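Polyketide cyclase / dehydrase and lipid transport (Nitrosospira multiformis, PDB 3P51) is of unknown function but belongs to the Bet v 1-like superfamily, whose folds enclose a pocket, and probably binds a lipid or other small hydrophobic ligand. Local coordinates at residues Asn23-Cys37 with Gly43-Gly56. Numbering follows the deposited sequence. Where two conformers were deposited one is given.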
ATOM      1  N   ASN A  23      -7.532  16.753 -12.213  1.00 37.39           N
ATOM      2  CA  ASN A  23      -8.811  16.557 -12.887  1.00 38.99           C
ATOM      3  C   ASN A  23      -8.695  15.567 -14.048  1.00 38.68           C
ATOM      4  O   ASN A  23      -8.049  15.847 -15.045  1.00 35.93           O
ATOM      5  CB  ASN A  23      -9.371  17.901 -13.366  1.00 38.82           C
ATOM      6  CG  ASN A  23     -10.802  17.795 -13.859  1.00 46.35           C
ATOM      7  OD1 ASN A  23     -11.147  16.875 -14.594  1.00 46.47           O
ATOM      8  ND2 ASN A  23     -11.648  18.726 -13.437  1.00 48.12           N
ATOM      9  N   PHE A  24      -9.311  14.399 -13.895  1.00 36.29           N
ATOM     10  CA  PHE A  24      -9.226  13.332 -14.898  1.00 34.31           C
ATOM     11  C   PHE A  24      -9.694  13.813 -16.280  1.00 36.47           C
ATOM     12  O   PHE A  24      -9.260  13.286 -17.296  1.00 36.82           O
ATOM     13  CB  PHE A  24     -10.024  12.114 -14.406  1.00 30.21           C
ATOM     14  CG  PHE A  24     -10.010  10.925 -15.330  1.00 33.12           C
ATOM     15  CD1 PHE A  24      -8.918  10.066 -15.367  1.00 37.87           C
ATOM     16  CD2 PHE A  24     -11.121  10.624 -16.112  1.00 33.09           C
ATOM     17  CE1 PHE A  24      -8.914   8.940 -16.208  1.00 37.27           C
ATOM     18  CE2 PHE A  24     -11.131   9.499 -16.956  1.00 33.55           C
ATOM     19  CZ  PHE A  24     -10.022   8.658 -17.000  1.00 31.03           C
ATOM     20  N   HIS A  25     -10.551  14.833 -16.326  1.00 35.17           N
ATOM     21  CA  HIS A  25     -11.027  15.341 -17.614  1.00 37.22           C
ATOM     22  C   HIS A  25     -10.292  16.586 -18.121  1.00 44.22           C
ATOM     23  O   HIS A  25     -10.636  17.109 -19.182  1.00 43.49           O
ATOM     24  CB  HIS A  25     -12.529  15.622 -17.580  1.00 35.99           C
ATOM     25  CG  HIS A  25     -13.376  14.392 -17.482  1.00 37.65           C
ATOM     26  ND1 HIS A  25     -14.484  14.315 -16.664  1.00 40.07           N
ATOM     27  CD2 HIS A  25     -13.288  13.196 -18.108  1.00 36.37           C
ATOM     28  CE1 HIS A  25     -15.037  13.123 -16.784  1.00 37.04           C
ATOM     29  NE2 HIS A  25     -14.329  12.422 -17.655  1.00 37.50           N
ATOM     30  N   ASP A  26      -9.300  17.068 -17.368  1.00 41.15           N
ATOM     31  CA  ASP A  26      -8.450  18.165 -17.839  1.00 36.59           C
ATOM     32  C   ASP A  26      -7.014  17.694 -18.061  1.00 40.29           C
ATOM     33  O   ASP A  26      -6.240  17.554 -17.106  1.00 42.07           O
ATOM     34  CB  ASP A  26      -8.475  19.345 -16.857  1.00 40.23           C
ATOM     35  CG  ASP A  26      -7.611  20.514 -17.325  1.00 44.76           C
ATOM     36  OD1 ASP A  26      -7.124  20.485 -18.474  1.00 47.60           O
ATOM     37  OD2 ASP A  26      -7.422  21.472 -16.554  1.00 45.21           O
ATOM     38  N   PHE A  27      -6.666  17.454 -19.322  1.00 40.58           N
ATOM     39  CA  PHE A  27      -5.326  17.000 -19.698  1.00 41.98           C
ATOM     40  C   PHE A  27      -4.562  18.116 -20.428  1.00 43.63           C
ATOM     41  O   PHE A  27      -3.579  17.850 -21.111  1.00 39.31           O
ATOM     42  CB  PHE A  27      -5.421  15.754 -20.588  1.00 39.94           C
ATOM     43  CG  PHE A  27      -4.410  14.668 -20.265  1.00 39.17           C
ATOM     44  CD1 PHE A  27      -3.167  14.976 -19.741  1.00 38.28           C
ATOM     45  CD2 PHE A  27      -4.711  13.331 -20.515  1.00 41.59           C
ATOM     46  CE1 PHE A  27      -2.237  13.972 -19.459  1.00 35.28           C
ATOM     47  CE2 PHE A  27      -3.779  12.316 -20.241  1.00 35.86           C
ATOM     48  CZ  PHE A  27      -2.542  12.646 -19.708  1.00 36.50           C
ATOM     49  N   SER A  28      -5.003  19.365 -20.256  1.00 42.53           N
ATOM     50  CA  SER A  28      -4.407  20.492 -20.978  1.00 43.97           C
ATOM     51  C   SER A  28      -2.945  20.706 -20.614  1.00 43.63           C
ATOM     52  O   SER A  28      -2.244  21.472 -21.273  1.00 45.66           O
ATOM     53  CB  SER A  28      -5.196  21.791 -20.742  1.00 41.11           C
ATOM     54  OG  SER A  28      -5.219  22.147 -19.362  1.00 42.31           O
ATOM     55  N   TRP A  29      -2.489  20.029 -19.566  1.00 44.86           N
ATOM     56  CA  TRP A  29      -1.123  20.195 -19.083  1.00 43.12           C
ATOM     57  C   TRP A  29      -0.084  19.385 -19.846  1.00 45.42           C
ATOM     58  O   TRP A  29       1.105  19.514 -19.585  1.00 45.49           O
ATOM     59  CB  TRP A  29      -1.025  19.875 -17.591  1.00 41.13           C
ATOM     60  CG  TRP A  29      -1.616  18.554 -17.150  1.00 39.70           C
ATOM     61  CD1 TRP A  29      -2.907  18.320 -16.756  1.00 33.52           C
ATOM     62  CD2 TRP A  29      -0.922  17.308 -17.003  1.00 39.05           C
ATOM     63  NE1 TRP A  29      -3.058  17.000 -16.390  1.00 33.59           N
ATOM     64  CE2 TRP A  29      -1.853  16.361 -16.532  1.00 35.74           C
ATOM     65  CE3 TRP A  29       0.397  16.901 -17.228  1.00 40.69           C
ATOM     66  CZ2 TRP A  29      -1.507  15.036 -16.283  1.00 37.96           C
ATOM     67  CZ3 TRP A  29       0.738  15.583 -16.980  1.00 40.18           C
ATOM     68  CH2 TRP A  29      -0.209  14.670 -16.510  1.00 41.82           C
ATOM     69  N   ALA A  30      -0.530  18.543 -20.775  1.00 41.81           N
ATOM     70  CA  ALA A  30       0.397  17.785 -21.613  1.00 41.21           C
ATOM     71  C   ALA A  30       0.069  17.984 -23.096  1.00 44.01           C
ATOM     72  O   ALA A  30      -0.361  17.045 -23.779  1.00 44.53           O
ATOM     73  CB  ALA A  30       0.354  16.303 -21.249  1.00 43.17           C
ATOM     74  N   PRO A  31       0.283  19.210 -23.603  1.00 45.42           N
ATOM     75  CA  PRO A  31      -0.132  19.560 -24.972  1.00 42.98           C
ATOM     76  C   PRO A  31       0.707  18.913 -26.071  1.00 46.41           C
ATOM     77  O   PRO A  31       0.245  18.858 -27.215  1.00 45.33           O
ATOM     78  CB  PRO A  31       0.030  21.082 -25.010  1.00 45.12           C
ATOM     79  CG  PRO A  31       1.071  21.388 -23.968  1.00 44.80           C
ATOM     80  CD  PRO A  31       0.905  20.344 -22.892  1.00 43.75           C
ATOM     81  N   SER A  32       1.900  18.423 -25.746  1.00 45.80           N
ATOM     82  CA  SER A  32       2.759  17.826 -26.769  1.00 46.57           C
ATOM     83  C   SER A  32       2.118  16.585 -27.361  1.00 48.04           C
ATOM     84  O   SER A  32       1.958  16.474 -28.572  1.00 46.36           O
ATOM     85  CB  SER A  32       4.140  17.473 -26.211  1.00 50.34           C
ATOM     86  OG  SER A  32       4.859  18.635 -25.832  1.00 52.80           O
ATOM     87  N   LEU A  33       1.740  15.647 -26.502  1.00 43.82           N
ATOM     88  CA  LEU A  33       1.176  14.398 -26.983  1.00 44.49           C
ATOM     89  C   LEU A  33      -0.353  14.411 -26.992  1.00 42.98           C
ATOM     90  O   LEU A  33      -0.976  13.867 -27.898  1.00 42.52           O
ATOM     91  CB  LEU A  33       1.705  13.239 -26.147  1.00 48.08           C
ATOM     92  CG  LEU A  33       1.439  11.820 -26.638  1.00 61.99           C
ATOM     93  CD1 LEU A  33       2.550  10.899 -26.174  1.00 67.16           C
ATOM     94  CD2 LEU A  33       0.098  11.328 -26.137  1.00 67.13           C
ATOM     95  N   ILE A  34      -0.960  15.034 -25.987  1.00 42.40           N
ATOM     96  CA  ILE A  34      -2.419  15.048 -25.884  1.00 40.84           C
ATOM     97  C   ILE A  34      -3.033  16.236 -26.629  1.00 42.78           C
ATOM     98  O   ILE A  34      -2.928  17.375 -26.184  1.00 41.40           O
ATOM     99  CB  ILE A  34      -2.892  15.082 -24.415  1.00 39.69           C
ATOM    100  CG1 ILE A  34      -2.239  13.954 -23.612  1.00 37.70           C
ATOM    101  CG2 ILE A  34      -4.408  14.981 -24.357  1.00 41.84           C
ATOM    102  CD1 ILE A  34      -2.373  12.584 -24.275  1.00 35.92           C
ATOM    103  N   LYS A  35      -3.694  15.956 -27.747  1.00 44.92           N
ATOM    104  CA  LYS A  35      -4.280  16.997 -28.586  1.00 47.83           C
ATOM    105  C   LYS A  35      -5.753  17.243 -28.268  1.00 51.82           C
ATOM    106  O   LYS A  35      -6.273  18.336 -28.483  1.00 55.67           O
ATOM    107  CB  LYS A  35      -4.122  16.630 -30.066  1.00 43.95           C
ATOM    108  CG  LYS A  35      -2.686  16.389 -30.486  1.00 50.18           C
ATOM    109  CD  LYS A  35      -1.799  17.565 -30.117  1.00 52.77           C
ATOM    110  CE  LYS A  35      -0.393  17.385 -30.668  1.00 56.25           C
ATOM    111  NZ  LYS A  35       0.526  18.424 -30.115  1.00 58.37           N
ATOM    112  N   SER A  36      -6.429  16.218 -27.769  1.00 47.93           N
ATOM    113  CA  SER A  36      -7.825  16.355 -27.386  1.00 43.06           C
ATOM    114  C   SER A  36      -8.155  15.404 -26.251  1.00 39.90           C
ATOM    115  O   SER A  36      -7.644  14.289 -26.193  1.00 40.91           O
ATOM    116  CB  SER A  36      -8.736  16.066 -28.582  1.00 47.35           C
ATOM    117  OG  SER A  36      -8.599  14.722 -29.000  1.00 44.45           O
ATOM    118  N   CYS A  37      -9.018  15.847 -25.349  1.00 41.76           N
ATOM    119  CA  CYS A  37      -9.429  15.027 -24.222  1.00 40.27           C
ATOM    120  C   CYS A  37     -10.925  15.188 -24.041  1.00 43.23           C
ATOM    121  O   CYS A  37     -11.381  16.216 -23.544  1.00 46.18           O
ATOM    122  CB  CYS A  37      -8.675  15.443 -22.960  1.00 42.25           C
ATOM    123  SG  CYS A  37      -9.108  14.542 -21.437  1.00 43.36           S
ATOM    124  N   GLY A  43     -20.230  11.168 -14.676  1.00 46.00           N
ATOM    125  CA  GLY A  43     -19.214  11.399 -13.662  1.00 40.76           C
ATOM    126  C   GLY A  43     -18.232  12.480 -14.082  1.00 44.50           C
ATOM    127  O   GLY A  43     -17.836  12.556 -15.255  1.00 42.97           O
ATOM    128  N   GLY A  44     -17.834  13.317 -13.126  1.00 41.19           N
ATOM    129  CA  GLY A  44     -16.899  14.393 -13.400  1.00 42.32           C
ATOM    130  C   GLY A  44     -15.446  13.980 -13.257  1.00 41.92           C
ATOM    131  O   GLY A  44     -15.134  12.790 -13.173  1.00 39.35           O
ATOM    132  N   GLY A  45     -14.558  14.970 -13.211  1.00 38.94           N
ATOM    133  CA  GLY A  45     -13.127  14.723 -13.173  1.00 35.00           C
ATOM    134  C   GLY A  45     -12.554  14.019 -11.951  1.00 36.28           C
ATOM    135  O   GLY A  45     -11.374  13.665 -11.947  1.00 36.98           O
ATOM    136  N   TYR A  46     -13.361  13.807 -10.915  1.00 35.09           N
ATOM    137  CA  TYR A  46     -12.877  13.116  -9.724  1.00 35.40           C
ATOM    138  C   TYR A  46     -13.791  11.951  -9.377  1.00 36.57           C
ATOM    139  O   TYR A  46     -13.735  11.407  -8.267  1.00 35.54           O
ATOM    140  CB  TYR A  46     -12.812  14.072  -8.520  1.00 37.74           C
ATOM    141  CG  TYR A  46     -12.517  15.506  -8.893  1.00 37.94           C
ATOM    142  CD1 TYR A  46     -11.279  15.867  -9.414  1.00 39.20           C
ATOM    143  CD2 TYR A  46     -13.479  16.499  -8.725  1.00 43.05           C
ATOM    144  CE1 TYR A  46     -11.002  17.183  -9.754  1.00 42.78           C
ATOM    145  CE2 TYR A  46     -13.213  17.818  -9.070  1.00 49.22           C
ATOM    146  CZ  TYR A  46     -11.971  18.153  -9.588  1.00 50.40           C
ATOM    147  OH  TYR A  46     -11.694  19.457  -9.939  1.00 55.44           O
ATOM    148  N   SER A  47     -14.630  11.572 -10.331  1.00 36.60           N
ATOM    149  CA  SER A  47     -15.629  10.532 -10.110  0.50 35.21           C
ATOM    150  C   SER A  47     -15.157   9.183 -10.636  1.00 36.29           C
ATOM    151  O   SER A  47     -15.038   8.985 -11.837  1.00 36.36           O
ATOM    152  CB  SER A  47     -16.942  10.916 -10.792  0.50 36.53           C
ATOM    153  OG  SER A  47     -17.912   9.889 -10.645  0.50 39.00           O
ATOM    154  N   VAL A  48     -14.900   8.247  -9.737  1.00 34.73           N
ATOM    155  CA  VAL A  48     -14.468   6.921 -10.171  1.00 36.65           C
ATOM    156  C   VAL A  48     -15.548   6.297 -11.052  1.00 35.43           C
ATOM    157  O   VAL A  48     -16.726   6.233 -10.671  1.00 28.63           O
ATOM    158  CB  VAL A  48     -14.122   6.034  -8.967  1.00 33.51           C
ATOM    159  CG1 VAL A  48     -13.789   4.617  -9.412  1.00 33.71           C
ATOM    160  CG2 VAL A  48     -12.948   6.647  -8.219  1.00 30.89           C
ATOM    161  N   GLY A  49     -15.141   5.852 -12.239  1.00 36.93           N
ATOM    162  CA  GLY A  49     -16.074   5.364 -13.235  1.00 33.08           C
ATOM    163  C   GLY A  49     -16.093   6.292 -14.434  1.00 36.03           C
ATOM    164  O   GLY A  49     -16.545   5.915 -15.516  1.00 35.81           O
ATOM    165  N   ALA A  50     -15.604   7.516 -14.245  1.00 31.71           N
ATOM    166  CA  ALA A  50     -15.568   8.494 -15.327  1.00 33.34           C
ATOM    167  C   ALA A  50     -14.695   7.947 -16.431  1.00 29.87           C
ATOM    168  O   ALA A  50     -13.796   7.159 -16.158  1.00 31.76           O
ATOM    169  CB  ALA A  50     -14.997   9.820 -14.823  1.00 28.03           C
ATOM    170  N   ARG A  51     -14.932   8.382 -17.670  1.00 31.22           N
ATOM    171  CA  ARG A  51     -14.130   7.924 -18.788  1.00 35.17           C
ATOM    172  C   ARG A  51     -13.704   9.088 -19.667  1.00 36.42           C
ATOM    173  O   ARG A  51     -14.262  10.176 -19.601  1.00 37.64           O
ATOM    174  CB  ARG A  51     -14.897   6.896 -19.620  1.00 29.98           C
ATOM    175  CG  ARG A  51     -15.598   5.841 -18.775  1.00 34.37           C
ATOM    176  CD  ARG A  51     -16.343   4.850 -19.653  1.00 34.95           C
ATOM    177  NE  ARG A  51     -15.431   3.837 -20.169  1.00 37.12           N
ATOM    178  CZ  ARG A  51     -15.769   2.886 -21.029  1.00 35.47           C
ATOM    179  NH1 ARG A  51     -17.015   2.818 -21.489  1.00 32.66           N
ATOM    180  NH2 ARG A  51     -14.859   2.001 -21.421  1.00 36.58           N
ATOM    181  N   ARG A  52     -12.701   8.855 -20.494  1.00 33.42           N
ATOM    182  CA  ARG A  52     -12.247   9.891 -21.395  1.00 38.92           C
ATOM    183  C   ARG A  52     -11.712   9.252 -22.645  1.00 36.25           C
ATOM    184  O   ARG A  52     -11.242   8.116 -22.611  1.00 37.29           O
ATOM    185  CB  ARG A  52     -11.161  10.748 -20.737  1.00 37.67           C
ATOM    186  CG  ARG A  52      -9.928   9.975 -20.303  1.00 37.51           C
ATOM    187  CD  ARG A  52      -8.957  10.842 -19.486  1.00 37.19           C
ATOM    188  NE  ARG A  52      -7.701  10.133 -19.231  1.00 36.29           N
ATOM    189  CZ  ARG A  52      -6.743  10.564 -18.418  1.00 37.30           C
ATOM    190  NH1 ARG A  52      -6.887  11.707 -17.764  1.00 33.72           N
ATOM    191  NH2 ARG A  52      -5.639   9.846 -18.256  1.00 39.04           N
ATOM    192  N   LEU A  53     -11.790   9.995 -23.742  1.00 36.03           N
ATOM    193  CA  LEU A  53     -11.152   9.619 -24.989  1.00 34.96           C
ATOM    194  C   LEU A  53     -10.092  10.666 -25.349  1.00 35.79           C
ATOM    195  O   LEU A  53     -10.405  11.848 -25.472  1.00 35.38           O
ATOM    196  CB  LEU A  53     -12.204   9.532 -26.101  1.00 30.77           C
ATOM    197  CG  LEU A  53     -11.666   9.040 -27.443  1.00 34.63           C
ATOM    198  CD1 LEU A  53     -11.429   7.532 -27.371  1.00 33.98           C
ATOM    199  CD2 LEU A  53     -12.642   9.371 -28.557  1.00 32.31           C
ATOM    200  N   LEU A  54      -8.842  10.235 -25.509  1.00 37.20           N
ATOM    201  CA  LEU A  54      -7.751  11.142 -25.857  1.00 38.15           C
ATOM    202  C   LEU A  54      -7.276  10.922 -27.295  1.00 39.32           C
ATOM    203  O   LEU A  54      -7.101   9.786 -27.734  1.00 38.60           O
ATOM    204  CB  LEU A  54      -6.566  10.932 -24.921  1.00 35.98           C
ATOM    205  CG  LEU A  54      -6.894  10.683 -23.446  1.00 40.75           C
ATOM    206  CD1 LEU A  54      -5.649  10.205 -22.711  1.00 43.96           C
ATOM    207  CD2 LEU A  54      -7.462  11.932 -22.799  1.00 37.85           C
ATOM    208  N   ASN A  55      -7.037  12.018 -28.010  1.00 39.25           N
ATOM    209  CA  ASN A  55      -6.545  11.954 -29.383  1.00 37.28           C
ATOM    210  C   ASN A  55      -7.431  11.080 -30.255  1.00 43.52           C
ATOM    211  O   ASN A  55      -6.992  10.579 -31.292  1.00 45.39           O
ATOM    212  CB  ASN A  55      -5.102  11.433 -29.439  1.00 36.17           C
ATOM    213  CG  ASN A  55      -4.109  12.367 -28.760  1.00 41.24           C
ATOM    214  OD1 ASN A  55      -4.440  13.500 -28.420  1.00 40.06           O
ATOM    215  ND2 ASN A  55      -2.875  11.899 -28.587  1.00 42.71           N
ATOM    216  N   GLY A  56      -8.675  10.889 -29.832  1.00 43.65           N
ATOM    217  CA  GLY A  56      -9.622  10.081 -30.587  1.00 38.98           C
ATOM    218  C   GLY A  56      -9.300   8.596 -30.602  1.00 43.76           C
ATOM    219  O   GLY A  56      -9.844   7.860 -31.422  1.00 45.63           O
TER
HETATM  220  O   HOH W   1      -9.895  21.030 -11.634  1.00 56.85           O
HETATM  221  O   HOH W   2     -10.281  12.757 -28.161  1.00 38.79           O
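Arg-52 lays its guanidinium flat on the ring of Phe-24, with centres 4.0 Å apart and planes 4° apart; CZ stands off-centre, a cation-pi contact, while CD sits over the ring face, 3.6 Å from the centroid. Phe-27 CE2 meets the opposite guanidinium face, its ring tilted by 25°. In plane, NH1 gives a hydrogen bond of 2.9 Å to a lone pair of Phe-24 O. With CG between the backbone N and the carbonyl carbon (chi1 59°), the extended chain from CG to NE runs across the Phe-24 ring. Phe-24 N bonds to Gly-45 O. At the other end Asn-55 binds backbone with both amide atoms: ND2 donates to Leu-33 O (2.8 Å) and OD1 accepts from Lys-35 N (2.7 Å), while Asn-55 N reaches Ser-36 O beside the antiparallel non-hydrogen-bonded pair Cys-37/Leu-54. His-25 NE2 donates to Arg-51 O at 3.0 Å, from above the carbonyl plane. Further out, Asn-23 OD1 closes an Asx turn by accepting from His-25 N. A salt bridge from Arg-52 NE to Asp-60 of strand 58-66 should help set the guanidinium's turn over the ring and probably compensates this buried charge, so polar and stacking contacts together join strand 51-54 to the loop after helix 14-21.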